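Local coordinates for phenazine biosynthesis protein PhzF family (Enterococcus faecalis, PDB 1S7J) that probably acts as an isomerase of the PhzF family, built on a fold related to that of diaminopimelate epimerase, at residues F148-E153 / A157-D162; D200-S205 / G233-E238; V23-K28 / F80-Y85; S205-L210 / V244-T249. One frame throughout, in Å; residues are numbered along the deposited sequence.

Contact 1: residues F148-E153 / A157-D162; sequences FVLKDE and AKITPD
Leu150 holds its CG anti to its own carbonyl carbon (chi1 -79°), with chi2 (34°) off any staggered position, while Ile159 tucks CG1 between its backbone N and carbonyl carbon (chi1 64°) and extends CD1 anti to CA. In these settings one methyl from each residue meets across the bend, Leu150 CD2 lying 4.2 Å from Ile159 CD1. Strand 146-149 leads here through a short loop into the N-capped helix 153-158: Asp152 takes the N-cap position, and the helix doubles the chain back, so Ile159, the first residue to leave helical geometry, comes to lie near Leu150. The carboxylate of Asp152 caps a backbone N of the first turn, and its OD1 also bonds Thr155 OG1, so the start of the helix is held by a side chain as well as by the main chain. Around the methyl contact Leu150 also touches Val177 and Ile159 touches Phe191. Just after the helix, Ile159 O accepts a hydrogen bond from Arg189 NH2. Glu153 turns away from the contact, and its OE2 accepts a bond from Asp182 N. Its main chain belongs to the helix, through the nearly straight i+4 to i bond, Ala157 N to Glu153 O, of 2.9 Å. Against that same oxygen lies a methyl, Ala157 CB, 3.4 Å from Glu153 O.

Contact 2: residues D200-S205 / G233-E238; sequences DPVCGS and GFLTCE
Val202 reaches Gly233 and Leu235 from a loop that starts at Asp200, just where strand 197-200 runs out. Asp200 itself faces another way: its OD2 bonds Asn19 ND2, and its backbone pairs with Thr190. Pro201 then turns the chain, and its O accepts a bond from Ser229 OG, which ties this corner to the loop before the second segment.

Val202 does the packing. Its CG1 stands opposite the backbone N (chi1 -163°), which sends the two methyls to different neighbours. CG1 meets Leu235 CD2 at 3.9 Å, and the two side chains slide past each other in opposite directions rather than meeting end on. CG2 drops onto the main chain of Gly233, where with no side chain in between it comes to 4.1 Å from Gly233 CA. Phe11 touches both Val202 and Leu235, and Gln227 also borders Val202.

In keeping with the diaminopimelate-epimerase-like fold expected of the PhzF family, a loop leading into helix 207-218 here lies against a strand. Gly233, just before strand 234-240, and Leu235 within it pair through the backbone with Gln227 and Ala225. The predicted active-site residue Glu46 has its side chain about 10 Å from that of Val202.

Cys203 turns its CB away from the strand, and its side chain touches Thr190 and Phe192. Gly204 brings the chain back past the leucine, its CA 5.1 Å from Leu235 CD2. Last comes Ser205, with OG bonded to Arg144 NH1 and its side chain on Phe115.

Contact 3: residues V23-K28 / F80-Y85; sequences VYVLEK and FVLFNY
Phe80 O, in the turn of helix that carries Val81 and Leu82 against Val23 and Val25, is gripped twice by Asn84. The backbone Asn84 N gives it the regular helical bond of 3.0 Å. The side chain then folds back along the helix, so that Asn84 ND2 reaches Phe80 O at 2.7 Å, almost straight and within the plane of the amide. Tyr111 OH is a second hydrogen-bond partner of Asn84 ND2.

The contact itself is wholly apolar, helix against strand. Val81 makes most of it, with both methyls touching the strand. Its CG2 meets Val23 CG2 tip to tip at 3.5 Å, and also lies 3.7 Å from Val25 CG2, past which it slides. Val81 CG1 touches both methyls of Val23, 3.7 Å from Val23 CG2 and 3.8 Å from Val23 CG1. Val23 (chi1 -3°) and Val81 (chi1 -24°) are both modelled far from staggered, so the exact closeness of this pair is uncertain. Leu82 starts off at an angle to the strand, but its end comes round so that CD2 sits 4.0 Å from each methyl of Val25, CG1 and CG2.

The short axes of strand 23-25 and helix 80-85 pass 9.8 Å apart, inclined at 52°. Helix 72-85 thus covers one face of strand 19-25 and of its neighbours: Val8 of strand 2-10 touches Val23, Phe80 and Val81, Thr50 of strand 47-53 touches Val25, and Leu93 and Phe95 of strand 92-97 touch Leu82.

Contact 4: residues S205-L210 / V244-T249; sequences SAHANL and VIIGGT
Methyl-to-backbone packing joins the start of helix 207-218 to strand 243-259, with Val244 and Ile246 laid against His207 and Ala208. Val244 places CG2 in the crowded position between its own N and carbonyl carbon, and there it meets main chain: it is 3.8 Å from His207 O and 4.0 Å from Ala208 CA. Ile246 CG2 instead touches the root of the imidazole side chain, 3.9 Å from His207 CB, and comes to the ring obliquely. Phe11 and Phe115 also pack on this isoleucine, and Phe186 touches His207.

Polar bonds run to partners beyond the contact. His207 ND1 bonds Cys203 O, which ties the ring to the preceding loop, while Ala208 pairs with the backbone of Ile118. Ile246 is likewise held in its sheet by Leu113.

Chemically, then, what passes between these two segments is van der Waals packing in a buried setting, and the hydrogen bond of His207 ND1 to Cys203 O helps set the ring's orientation; since a carbonyl oxygen can only accept, ND1 probably carries a proton.

In the fold
Contacts 2 and 4 form one continuous core, their centres 5 Å apart. They share Ser205, and their strands are neighbours: Thr236 O lies 2.8 Å from Gly247 N, a probable hydrogen bond, while Leu235 CD2 packs 3.6 Å from His207 CE1. Contacts 1 and 3 lie on opposite sides of the chain's centre, about 37 Å apart between centres. Contact 1 is about 17 Å from contact 2, centre to centre, and contact 3 about 22 Å. The predicted active-site residue Glu46 is approached from two directions, its side chain about 10 Å from that of Val202 in contact 2 and about 9 Å from that of Val23 in contact 3.

Contact 1: residues F148-E153 / A157-D162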
loop_
_atom_site.group_PDB
_atom_site.type_symbol
_atom_site.label_atom_id
_atom_site.label_comp_id
_atom_site.label_asym_id
_atom_site.label_seq_id
_atom_site.Cartn_x
_atom_site.Cartn_y
_atom_site.Cartn_z
ATOM N N PHE A 148 0.827 14.129 -9.505
ATOM C CA PHE A 148 1.168 15.550 -9.415
ATOM C C PHE A 148 2.324 15.820 -8.486
ATOM O O PHE A 148 2.429 15.219 -7.426
ATOM C CB PHE A 148 -0.048 16.346 -8.949
ATOM C CG PHE A 148 -1.306 16.029 -9.687
ATOM C CD1 PHE A 148 -2.437 15.592 -9.005
ATOM C CD2 PHE A 148 -1.367 16.153 -11.084
ATOM C CE1 PHE A 148 -3.608 15.286 -9.684
ATOM C CE2 PHE A 148 -2.532 15.851 -11.772
ATOM C CZ PHE A 148 -3.660 15.414 -11.072
ATOM N N VAL A 149 3.194 16.732 -8.883
ATOM C CA VAL A 149 4.341 17.104 -8.066
ATOM C C VAL A 149 4.022 18.470 -7.460
ATOM O O VAL A 149 3.577 19.374 -8.165
ATOM C CB VAL A 149 5.637 17.172 -8.905
ATOM C CG1 VAL A 149 6.826 17.523 -8.022
ATOM C CG2 VAL A 149 5.869 15.833 -9.609
ATOM N N LEU A 150 4.191 18.594 -6.153
ATOM C CA LEU A 150 3.887 19.836 -5.459
ATOM C C LEU A 150 5.125 20.583 -4.980
ATOM O O LEU A 150 6.255 20.114 -5.160
ATOM C CB LEU A 150 2.933 19.553 -4.290
ATOM C CG LEU A 150 1.424 19.359 -4.556
ATOM C CD1 LEU A 150 1.132 18.678 -5.885
ATOM C CD2 LEU A 150 0.823 18.571 -3.407
ATOM N N LYS A 151 4.905 21.732 -4.359
ATOM C CA LYS A 151 5.980 22.593 -3.866
ATOM C C LYS A 151 7.002 21.941 -2.910
ATOM O O LYS A 151 8.196 21.941 -3.191
ATOM C CB LYS A 151 5.387 23.854 -3.214
ATOM C CG LYS A 151 6.433 24.869 -2.756
ATOM C CD LYS A 151 5.797 26.049 -2.034
ATOM C CE LYS A 151 6.874 27.007 -1.514
ATOM N NZ LYS A 151 6.299 28.206 -0.828
ATOM N N ASP A 152 6.524 21.445 -1.772
ATOM C CA ASP A 152 7.408 20.810 -0.773
ATOM C C ASP A 152 6.663 19.823 0.115
ATOM O O ASP A 152 5.488 19.532 -0.120
ATOM C CB ASP A 152 8.107 21.881 0.091
ATOM C CG ASP A 152 7.127 22.942 0.657
ATOM O OD1 ASP A 152 5.894 22.738 0.634
ATOM O OD2 ASP A 152 7.621 23.986 1.128
ATOM N N GLU A 153 7.349 19.293 1.134
ATOM C CA GLU A 153 6.711 18.334 2.039
ATOM C C GLU A 153 5.622 19.004 2.861
ATOM O O GLU A 153 4.571 18.411 3.119
ATOM C CB GLU A 153 7.732 17.689 2.975
ATOM C CG GLU A 153 7.094 16.673 3.927
ATOM C CD GLU A 153 8.071 16.055 4.922
ATOM O OE1 GLU A 153 7.600 15.582 5.976
ATOM O OE2 GLU A 153 9.294 16.023 4.648
ATOM N N ALA A 157 1.756 17.551 2.953
ATOM C CA ALA A 157 1.192 17.194 4.231
ATOM C C ALA A 157 -0.054 18.017 4.564
ATOM O O ALA A 157 -1.087 17.471 4.945
ATOM C CB ALA A 157 2.235 17.374 5.317
ATOM N N LYS A 158 0.058 19.334 4.376
ATOM C CA LYS A 158 -1.017 20.269 4.689
ATOM C C LYS A 158 -2.308 20.271 3.860
ATOM O O LYS A 158 -3.377 20.580 4.393
ATOM C CB LYS A 158 -0.460 21.702 4.764
ATOM C CG LYS A 158 0.375 22.003 6.026
ATOM C CD LYS A 158 0.166 23.411 6.590
ATOM C CE LYS A 158 0.569 23.472 8.069
ATOM N NZ LYS A 158 1.981 23.066 8.329
ATOM N N ILE A 159 -2.224 19.929 2.575
ATOM C CA ILE A 159 -3.419 19.948 1.722
ATOM C C ILE A 159 -4.612 19.112 2.158
ATOM O O ILE A 159 -4.471 18.047 2.771
ATOM C CB ILE A 159 -3.107 19.593 0.237
ATOM C CG1 ILE A 159 -2.598 18.150 0.117
ATOM C CG2 ILE A 159 -2.135 20.597 -0.348
ATOM C CD1 ILE A 159 -2.722 17.571 -1.289
ATOM N N THR A 160 -5.785 19.610 1.818
ATOM C CA THR A 160 -7.035 18.944 2.106
ATOM C C THR A 160 -7.874 19.097 0.833
ATOM O O THR A 160 -8.510 20.130 0.591
ATOM C CB THR A 160 -7.732 19.531 3.382
ATOM O OG1 THR A 160 -9.000 18.897 3.588
ATOM C CG2 THR A 160 -7.902 21.033 3.278
ATOM N N PRO A 161 -7.754 18.106 -0.069
ATOM C CA PRO A 161 -8.446 18.046 -1.350
ATOM C C PRO A 161 -9.956 17.927 -1.289
ATOM O O PRO A 161 -10.526 17.430 -0.317
ATOM C CB PRO A 161 -7.838 16.801 -1.998
ATOM C CG PRO A 161 -6.491 16.709 -1.371
ATOM C CD PRO A 161 -6.811 16.989 0.058
ATOM N N ASP A 162 -10.595 18.392 -2.355
ATOM C CA ASP A 162 -12.027 18.327 -2.514
ATOM C C ASP A 162 -12.193 16.950 -3.143
ATOM O O ASP A 162 -12.108 16.805 -4.361
ATOM C CB ASP A 162 -12.475 19.424 -3.494
ATOM C CG ASP A 162 -13.985 19.467 -3.702
ATOM O OD1 ASP A 162 -14.505 20.574 -3.936
ATOM O OD2 ASP A 162 -14.648 18.407 -3.662
#

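Contact 2: residues D200-S205 / G233-E238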
loop_
_atom_site.group_PDB
_atom_site.type_symbol
_atom_site.label_atom_id
_atom_site.label_comp_id
_atom_site.label_asym_id
_atom_site.label_seq_id
_atom_site.Cartn_x
_atom_site.Cartn_y
_atom_site.Cartn_z
ATOM N N ASP A 200 -5.580 6.526 1.001
ATOM C CA ASP A 200 -4.925 5.328 1.490
ATOM C C ASP A 200 -3.720 5.874 2.264
ATOM O O ASP A 200 -3.021 6.775 1.777
ATOM C CB ASP A 200 -4.452 4.465 0.306
ATOM C CG ASP A 200 -4.370 2.982 0.645
ATOM O OD1 ASP A 200 -3.906 2.207 -0.218
ATOM O OD2 ASP A 200 -4.783 2.585 1.753
ATOM N N PRO A 201 -3.538 5.435 3.525
ATOM C CA PRO A 201 -2.404 5.924 4.319
ATOM C C PRO A 201 -1.084 5.607 3.628
ATOM O O PRO A 201 -0.149 6.396 3.669
ATOM C CB PRO A 201 -2.550 5.149 5.635
ATOM C CG PRO A 201 -4.006 4.906 5.731
ATOM C CD PRO A 201 -4.381 4.528 4.316
ATOM N N VAL A 202 -1.012 4.395 3.029
ATOM C CA VAL A 202 0.183 3.947 2.301
ATOM C C VAL A 202 -0.150 2.900 1.188
ATOM O O VAL A 202 -0.328 1.732 1.491
ATOM C CB VAL A 202 1.242 3.258 3.261
ATOM C CG1 VAL A 202 2.591 3.188 2.576
ATOM C CG2 VAL A 202 1.363 4.003 4.594
ATOM N N CYS A 203 -0.287 3.370 -0.074
ATOM C CA CYS A 203 -0.539 2.421 -1.210
ATOM C C CYS A 203 0.869 2.151 -1.763
ATOM O O CYS A 203 1.558 3.073 -2.239
ATOM C CB CYS A 203 -1.425 3.069 -2.301
ATOM S SG CYS A 203 -2.605 1.845 -3.000
ATOM N N GLY A 204 1.340 0.925 -1.589
ATOM C CA GLY A 204 2.661 0.567 -2.065
ATOM C C GLY A 204 2.755 0.541 -3.578
ATOM O O GLY A 204 3.789 0.910 -4.152
ATOM N N SER A 205 1.689 0.067 -4.220
ATOM C CA SER A 205 1.608 -0.023 -5.673
ATOM C C SER A 205 1.830 1.328 -6.329
ATOM O O SER A 205 2.270 1.411 -7.475
ATOM C CB SER A 205 0.251 -0.592 -6.081
ATOM O OG SER A 205 -0.813 0.085 -5.423
ATOM N N GLY A 233 3.781 6.848 7.320
ATOM C CA GLY A 233 4.326 5.558 6.909
ATOM C C GLY A 233 5.670 5.697 6.227
ATOM O O GLY A 233 5.824 6.514 5.322
ATOM N N PHE A 234 6.663 4.939 6.690
ATOM C CA PHE A 234 7.995 4.988 6.097
ATOM C C PHE A 234 8.202 3.855 5.108
ATOM O O PHE A 234 7.646 2.770 5.258
ATOM C CB PHE A 234 9.069 4.931 7.172
ATOM C CG PHE A 234 10.467 4.969 6.630
ATOM C CD1 PHE A 234 11.033 6.177 6.205
ATOM C CD2 PHE A 234 11.220 3.799 6.530
ATOM C CE1 PHE A 234 12.330 6.217 5.683
ATOM C CE2 PHE A 234 12.519 3.825 6.010
ATOM C CZ PHE A 234 13.076 5.037 5.584
ATOM N N LEU A 235 9.014 4.117 4.093
ATOM C CA LEU A 235 9.315 3.131 3.066
ATOM C C LEU A 235 10.762 3.267 2.582
ATOM O O LEU A 235 11.218 4.376 2.281
ATOM C CB LEU A 235 8.382 3.313 1.849
ATOM C CG LEU A 235 6.859 3.475 2.015
ATOM C CD1 LEU A 235 6.481 4.949 1.953
ATOM C CD2 LEU A 235 6.142 2.706 0.915
ATOM N N THR A 236 11.496 2.168 2.580
ATOM C CA THR A 236 12.863 2.201 2.071
ATOM C C THR A 236 12.725 1.696 0.624
ATOM O O THR A 236 12.122 0.643 0.376
ATOM C CB THR A 236 13.832 1.331 2.916
ATOM O OG1 THR A 236 15.185 1.658 2.576
ATOM C CG2 THR A 236 13.576 -0.154 2.705
ATOM N N CYS A 237 13.185 2.505 -0.319
ATOM C CA CYS A 237 13.064 2.184 -1.740
ATOM C C CYS A 237 14.339 1.840 -2.483
ATOM O O CYS A 237 15.415 2.376 -2.196
ATOM C CB CYS A 237 12.393 3.340 -2.443
ATOM S SG CYS A 237 10.916 3.859 -1.633
ATOM N N GLU A 238 14.207 0.985 -3.487
ATOM C CA GLU A 238 15.333 0.603 -4.314
ATOM C C GLU A 238 14.919 0.442 -5.762
ATOM O O GLU A 238 13.826 -0.079 -6.068
ATOM C CB GLU A 238 15.994 -0.696 -3.833
ATOM C CG GLU A 238 17.305 -0.978 -4.574
ATOM C CD GLU A 238 17.829 -2.374 -4.365
ATOM O OE1 GLU A 238 18.430 -2.628 -3.302
ATOM O OE2 GLU A 238 17.659 -3.219 -5.279
#

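Contact 3: residues V23-K28 / F80-Y85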
loop_
_atom_site.group_PDB
_atom_site.type_symbol
_atom_site.label_atom_id
_atom_site.label_comp_id
_atom_site.label_asym_id
_atom_site.label_seq_id
_atom_site.Cartn_x
_atom_site.Cartn_y
_atom_site.Cartn_z
ATOM N N VAL A 23 -5.312 -10.055 9.180
ATOM C CA VAL A 23 -4.874 -11.237 8.448
ATOM C C VAL A 23 -5.295 -12.521 9.137
ATOM O O VAL A 23 -5.184 -12.648 10.353
ATOM C CB VAL A 23 -3.364 -11.232 8.147
ATOM C CG1 VAL A 23 -2.715 -9.957 8.636
ATOM C CG2 VAL A 23 -2.688 -12.466 8.704
ATOM N N TYR A 24 -5.869 -13.439 8.360
ATOM C CA TYR A 24 -6.313 -14.724 8.879
ATOM C C TYR A 24 -5.538 -15.844 8.249
ATOM O O TYR A 24 -5.602 -16.038 7.015
ATOM C CB TYR A 24 -7.790 -14.960 8.586
ATOM C CG TYR A 24 -8.744 -14.219 9.461
ATOM C CD1 TYR A 24 -8.860 -12.836 9.388
ATOM C CD2 TYR A 24 -9.573 -14.905 10.352
ATOM C CE1 TYR A 24 -9.782 -12.147 10.176
ATOM C CE2 TYR A 24 -10.498 -14.232 11.141
ATOM C CZ TYR A 24 -10.602 -12.857 11.049
ATOM O OH TYR A 24 -11.537 -12.202 11.788
ATOM N N VAL A 25 -4.758 -16.571 9.050
ATOM C CA VAL A 25 -4.019 -17.714 8.545
ATOM C C VAL A 25 -4.888 -18.929 8.862
ATOM O O VAL A 25 -5.027 -19.324 10.008
ATOM C CB VAL A 25 -2.622 -17.873 9.196
ATOM C CG1 VAL A 25 -1.879 -19.029 8.531
ATOM C CG2 VAL A 25 -1.810 -16.596 9.047
ATOM N N LEU A 26 -5.506 -19.472 7.817
ATOM C CA LEU A 26 -6.405 -20.619 7.924
ATOM C C LEU A 26 -5.719 -21.940 7.568
ATOM O O LEU A 26 -4.735 -21.960 6.818
ATOM C CB LEU A 26 -7.598 -20.420 6.975
ATOM C CG LEU A 26 -8.221 -19.029 6.845
ATOM C CD1 LEU A 26 -9.133 -18.980 5.641
ATOM C CD2 LEU A 26 -8.972 -18.688 8.107
ATOM N N GLU A 27 -6.244 -23.037 8.100
ATOM C CA GLU A 27 -5.690 -24.356 7.816
ATOM C C GLU A 27 -6.311 -24.941 6.545
ATOM O O GLU A 27 -5.822 -25.925 5.994
ATOM C CB GLU A 27 -5.881 -25.296 9.014
ATOM C CG GLU A 27 -7.292 -25.352 9.576
ATOM C CD GLU A 27 -7.402 -26.254 10.799
ATOM O OE1 GLU A 27 -6.558 -26.128 11.715
ATOM O OE2 GLU A 27 -8.336 -27.087 10.845
ATOM N N LYS A 28 -7.408 -24.316 6.110
ATOM C CA LYS A 28 -8.145 -24.688 4.903
ATOM C C LYS A 28 -8.999 -23.482 4.487
ATOM O O LYS A 28 -9.170 -22.542 5.255
ATOM C CB LYS A 28 -9.027 -25.922 5.145
ATOM C CG LYS A 28 -9.982 -25.793 6.313
ATOM C CD LYS A 28 -10.736 -27.086 6.570
ATOM C CE LYS A 28 -11.624 -26.961 7.804
ATOM N NZ LYS A 28 -12.462 -28.170 8.023
ATOM N N PHE A 80 4.269 -10.516 7.593
ATOM C CA PHE A 80 4.660 -10.191 8.944
ATOM C C PHE A 80 4.185 -11.221 9.962
ATOM O O PHE A 80 4.960 -11.660 10.797
ATOM C CB PHE A 80 4.139 -8.800 9.308
ATOM C CG PHE A 80 4.235 -8.463 10.773
ATOM C CD1 PHE A 80 5.395 -7.938 11.305
ATOM C CD2 PHE A 80 3.136 -8.649 11.612
ATOM C CE1 PHE A 80 5.470 -7.601 12.651
ATOM C CE2 PHE A 80 3.203 -8.318 12.951
ATOM C CZ PHE A 80 4.364 -7.793 13.473
ATOM N N VAL A 81 2.907 -11.611 9.894
ATOM C CA VAL A 81 2.401 -12.584 10.851
ATOM C C VAL A 81 2.887 -14.003 10.616
ATOM O O VAL A 81 2.923 -14.801 11.551
ATOM C CB VAL A 81 0.870 -12.557 10.957
ATOM C CG1 VAL A 81 0.339 -11.223 10.522
ATOM C CG2 VAL A 81 0.228 -13.692 10.232
ATOM N N LEU A 82 3.179 -14.357 9.358
ATOM C CA LEU A 82 3.690 -15.694 9.072
ATOM C C LEU A 82 5.127 -15.779 9.592
ATOM O O LEU A 82 5.508 -16.759 10.236
ATOM C CB LEU A 82 3.637 -16.000 7.576
ATOM C CG LEU A 82 2.266 -16.400 7.028
ATOM C CD1 LEU A 82 2.312 -16.500 5.529
ATOM C CD2 LEU A 82 1.797 -17.711 7.637
ATOM N N PHE A 83 5.892 -14.730 9.353
ATOM C CA PHE A 83 7.278 -14.668 9.794
ATOM C C PHE A 83 7.435 -14.652 11.310
ATOM O O PHE A 83 8.355 -15.267 11.852
ATOM C CB PHE A 83 7.969 -13.407 9.240
ATOM C CG PHE A 83 8.467 -13.544 7.820
ATOM C CD1 PHE A 83 7.979 -12.699 6.811
ATOM C CD2 PHE A 83 9.445 -14.485 7.491
ATOM C CE1 PHE A 83 8.465 -12.796 5.491
ATOM C CE2 PHE A 83 9.935 -14.590 6.178
ATOM C CZ PHE A 83 9.444 -13.741 5.180
ATOM N N ASN A 84 6.556 -13.929 11.988
ATOM C CA ASN A 84 6.630 -13.808 13.433
ATOM C C ASN A 84 5.804 -14.750 14.271
ATOM O O ASN A 84 6.096 -14.933 15.439
ATOM C CB ASN A 84 6.339 -12.355 13.846
ATOM C CG ASN A 84 7.359 -11.384 13.341
ATOM O OD1 ASN A 84 8.342 -11.125 13.998
ATOM N ND2 ASN A 84 7.141 -10.882 12.137
ATOM N N TYR A 85 4.757 -15.343 13.697
ATOM C CA TYR A 85 3.894 -16.229 14.484
ATOM C C TYR A 85 3.682 -17.639 13.962
ATOM O O TYR A 85 3.133 -18.480 14.665
ATOM C CB TYR A 85 2.521 -15.554 14.717
ATOM C CG TYR A 85 2.615 -14.197 15.407
ATOM C CD1 TYR A 85 2.879 -13.046 14.679
ATOM C CD2 TYR A 85 2.490 -14.083 16.806
ATOM C CE1 TYR A 85 3.033 -11.805 15.305
ATOM C CE2 TYR A 85 2.641 -12.831 17.447
ATOM C CZ TYR A 85 2.922 -11.707 16.687
ATOM O OH TYR A 85 3.158 -10.491 17.293
#

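Contact 4: residues S205-L210 / V244-T249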
loop_
_atom_site.group_PDB
_atom_site.type_symbol
_atom_site.label_atom_id
_atom_site.label_comp_id
_atom_site.label_asym_id
_atom_site.label_seq_id
_atom_site.Cartn_x
_atom_site.Cartn_y
_atom_site.Cartn_z
ATOM N N SER A 205 1.689 0.067 -4.220
ATOM C CA SER A 205 1.608 -0.023 -5.673
ATOM C C SER A 205 1.830 1.328 -6.329
ATOM O O SER A 205 2.270 1.411 -7.475
ATOM C CB SER A 205 0.251 -0.592 -6.081
ATOM O OG SER A 205 -0.813 0.085 -5.423
ATOM N N ALA A 206 1.521 2.387 -5.590
ATOM C CA ALA A 206 1.691 3.738 -6.073
ATOM C C ALA A 206 3.166 4.057 -6.228
ATOM O O ALA A 206 3.537 4.974 -6.955
ATOM C CB ALA A 206 1.053 4.712 -5.114
ATOM N N HIS A 207 4.017 3.316 -5.514
ATOM C CA HIS A 207 5.444 3.540 -5.574
ATOM C C HIS A 207 6.092 3.016 -6.849
ATOM O O HIS A 207 7.303 3.159 -7.060
ATOM C CB HIS A 207 6.120 3.053 -4.299
ATOM C CG HIS A 207 5.872 3.947 -3.132
ATOM N ND1 HIS A 207 4.667 3.974 -2.458
ATOM C CD2 HIS A 207 6.630 4.920 -2.575
ATOM C CE1 HIS A 207 4.695 4.930 -1.548
ATOM N NE2 HIS A 207 5.878 5.515 -1.600
ATOM N N ALA A 208 5.267 2.409 -7.697
ATOM C CA ALA A 208 5.701 1.920 -9.004
ATOM C C ALA A 208 5.928 3.181 -9.872
ATOM O O ALA A 208 6.775 3.195 -10.743
ATOM C CB ALA A 208 4.623 1.049 -9.630
ATOM N N ASN A 209 5.140 4.224 -9.594
ATOM C CA ASN A 209 5.244 5.503 -10.302
ATOM C C ASN A 209 6.199 6.418 -9.530
ATOM O O ASN A 209 7.019 7.118 -10.121
ATOM C CB ASN A 209 3.872 6.200 -10.387
ATOM C CG ASN A 209 2.852 5.414 -11.213
ATOM O OD1 ASN A 209 3.206 4.701 -12.150
ATOM N ND2 ASN A 209 1.571 5.596 -10.882
ATOM N N LEU A 210 6.054 6.419 -8.201
ATOM C CA LEU A 210 6.885 7.242 -7.304
ATOM C C LEU A 210 8.374 6.980 -7.365
ATOM O O LEU A 210 9.165 7.910 -7.529
ATOM C CB LEU A 210 6.435 7.064 -5.840
ATOM C CG LEU A 210 5.327 7.932 -5.252
ATOM C CD1 LEU A 210 5.640 9.377 -5.524
ATOM C CD2 LEU A 210 3.998 7.570 -5.836
ATOM N N VAL A 244 10.807 -2.175 -8.976
ATOM C CA VAL A 244 11.119 -1.339 -7.799
ATOM C C VAL A 244 10.790 -2.103 -6.523
ATOM O O VAL A 244 9.847 -2.915 -6.490
ATOM C CB VAL A 244 10.378 0.023 -7.811
ATOM C CG1 VAL A 244 10.872 0.876 -8.955
ATOM C CG2 VAL A 244 8.888 -0.179 -7.894
ATOM N N ILE A 245 11.586 -1.864 -5.484
ATOM C CA ILE A 245 11.423 -2.539 -4.197
ATOM C C ILE A 245 11.120 -1.585 -3.044
ATOM O O ILE A 245 11.799 -0.569 -2.873
ATOM C CB ILE A 245 12.712 -3.295 -3.812
ATOM C CG1 ILE A 245 13.181 -4.180 -4.966
ATOM C CG2 ILE A 245 12.487 -4.117 -2.543
ATOM C CD1 ILE A 245 12.187 -5.237 -5.384
ATOM N N ILE A 246 10.085 -1.908 -2.269
ATOM C CA ILE A 246 9.736 -1.101 -1.096
ATOM C C ILE A 246 9.814 -1.963 0.154
ATOM O O ILE A 246 9.311 -3.100 0.174
ATOM C CB ILE A 246 8.307 -0.474 -1.188
ATOM C CG1 ILE A 246 7.247 -1.560 -1.334
ATOM C CG2 ILE A 246 8.239 0.509 -2.318
ATOM C CD1 ILE A 246 5.851 -1.029 -1.410
ATOM N N GLY A 247 10.468 -1.451 1.180
ATOM C CA GLY A 247 10.584 -2.189 2.421
ATOM C C GLY A 247 9.996 -1.409 3.568
ATOM O O GLY A 247 10.255 -0.212 3.694
ATOM N N GLY A 248 9.212 -2.063 4.409
ATOM C CA GLY A 248 8.626 -1.359 5.539
ATOM C C GLY A 248 8.467 -2.188 6.789
ATOM O O GLY A 248 8.425 -3.420 6.719
ATOM N N THR A 249 8.442 -1.519 7.942
ATOM C CA THR A 249 8.257 -2.194 9.224
ATOM C C THR A 249 6.763 -2.489 9.439
ATOM O O THR A 249 5.950 -2.249 8.552
ATOM C CB THR A 249 8.811 -1.344 10.419
ATOM O OG1 THR A 249 8.269 -0.013 10.378
ATOM C CG2 THR A 249 10.327 -1.266 10.346
#